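Local coordinates for hypothetical protein Ta0583 (Thermoplasma acidophilum, PDB 2FSJ), which polymerizes in the presence of nucleoside triphosphates, optimally ATP, into bundles of helical filaments as an archaeal homolog of actin, at residues P64-T68 with T150-P154. Sequence-based numbering, arbitrary orientation.
Sequences PVLST and TVTGP
With CG of Leu66 turned anti to its own carbonyl carbon (chi1 -57°) and CG1 of Val151 anti to its backbone N (chi1 -174°), Leu66 CD1 meets Val151 CG1 at 4.1 Å, the two side chains crossing at a slant. The second leucine methyl, CD2, lies 3.7 Å from CA of Gly153 and also borders Pro154 CD. Both side chains also pack on Trp109 of helix 101-111. The backbones join at one antiparallel hydrogen-bonded pair: Ser67 N donates to Thr152 O in the carbonyl plane (2.9 Å), and Thr152 N returns a straighter bond to Ser67 O (2.8 Å, 162° at the hydrogen). Beyond it a water bridges Thr68 O and Thr150 N. At the other end, Pro154 CG touches Pro64 CB at 4.0 Å; an alanine in place of Pro154 would probably leave Pro64 and Leu66 CD2 without their ring contacts and the backbone at this position freer to turn. Ser67 OG is bound within its own loop, to Thr73 O. A single bridge thus ties the loop between strands 42-52 and 74-77 to edge strand 147-152 of the mixed sheet in the N-terminal domain of this actin-like fold.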
loop_
_atom_site.group_PDB
_atom_site.type_symbol
_atom_site.label_atom_id
_atom_site.label_comp_id
_atom_site.label_asym_id
_atom_site.label_seq_id
_atom_site.Cartn_x
_atom_site.Cartn_y
_atom_site.Cartn_z
ATOM N N PRO A 64 15.065 6.642 -15.129
ATOM C CA PRO A 64 14.722 8.069 -15.171
ATOM C C PRO A 64 15.257 8.785 -13.939
ATOM O O PRO A 64 15.289 8.218 -12.849
ATOM C CB PRO A 64 13.206 8.076 -15.157
ATOM C CG PRO A 64 12.815 6.803 -14.547
ATOM C CD PRO A 64 13.902 5.808 -14.802
ATOM N N VAL A 65 15.678 10.015 -14.142
ATOM C CA VAL A 65 16.036 10.904 -13.050
ATOM C C VAL A 65 15.029 12.050 -13.070
ATOM O O VAL A 65 14.812 12.636 -14.116
ATOM C CB VAL A 65 17.461 11.464 -13.212
ATOM C CG1 VAL A 65 17.793 12.396 -12.065
ATOM C CG2 VAL A 65 18.497 10.297 -13.279
ATOM N N LEU A 66 14.406 12.335 -11.931
ATOM C CA LEU A 66 13.408 13.374 -11.835
ATOM C C LEU A 66 13.798 14.471 -10.841
ATOM O O LEU A 66 14.650 14.271 -9.991
ATOM C CB LEU A 66 12.017 12.824 -11.428
ATOM C CG LEU A 66 11.369 11.741 -12.287
ATOM C CD1 LEU A 66 9.958 11.391 -11.738
ATOM C CD2 LEU A 66 11.309 12.054 -13.802
ATOM N N SER A 67 13.131 15.628 -10.999
ATOM C CA SER A 67 13.218 16.758 -10.075
ATOM C C SER A 67 11.888 17.462 -10.009
ATOM O O SER A 67 11.145 17.497 -11.007
ATOM C CB SER A 67 14.259 17.774 -10.565
ATOM O OG SER A 67 14.391 18.843 -9.657
ATOM N N THR A 68 11.538 17.982 -8.831
ATOM C CA THR A 68 10.361 18.847 -8.724
ATOM C C THR A 68 10.746 20.308 -8.562
ATOM O O THR A 68 9.883 21.126 -8.440
ATOM C CB THR A 68 9.474 18.463 -7.520
ATOM O OG1 THR A 68 10.212 18.594 -6.276
ATOM C CG2 THR A 68 9.074 16.998 -7.615
ATOM N N THR A 150 5.518 20.772 -10.890
ATOM C CA THR A 150 6.302 20.800 -12.110
ATOM C C THR A 150 7.401 19.769 -11.959
ATOM O O THR A 150 8.273 19.932 -11.098
ATOM C CB THR A 150 6.941 22.160 -12.248
ATOM O OG1 THR A 150 5.893 23.151 -12.225
ATOM C CG2 THR A 150 7.601 22.294 -13.573
ATOM N N VAL A 151 7.362 18.740 -12.796
ATOM C CA VAL A 151 8.338 17.652 -12.725
ATOM C C VAL A 151 9.248 17.708 -13.964
ATOM O O VAL A 151 8.755 17.744 -15.097
ATOM C CB VAL A 151 7.624 16.295 -12.700
ATOM C CG1 VAL A 151 8.610 15.148 -12.470
ATOM C CG2 VAL A 151 6.498 16.294 -11.689
ATOM N N THR A 152 10.563 17.718 -13.730
ATOM C CA THR A 152 11.572 17.604 -14.779
ATOM C C THR A 152 12.164 16.210 -14.846
ATOM O O THR A 152 12.465 15.588 -13.810
ATOM C CB THR A 152 12.688 18.638 -14.564
ATOM O OG1 THR A 152 12.107 19.943 -14.446
ATOM C CG2 THR A 152 13.636 18.711 -15.787
ATOM N N GLY A 153 12.360 15.708 -16.064
ATOM C CA GLY A 153 12.799 14.343 -16.269
ATOM C C GLY A 153 13.841 14.188 -17.377
ATOM O O GLY A 153 14.518 15.156 -17.735
ATOM N N PRO A 154 13.951 12.969 -17.904
ATOM C CA PRO A 154 14.922 12.667 -18.965
ATOM C C PRO A 154 14.889 13.681 -20.105
ATOM O O PRO A 154 13.822 14.109 -20.535
ATOM C CB PRO A 154 14.502 11.263 -19.422
ATOM C CG PRO A 154 13.947 10.627 -18.133
ATOM C CD PRO A 154 13.199 11.772 -17.490
HETATM O O HOH W 1 6.957 21.102 -8.391
#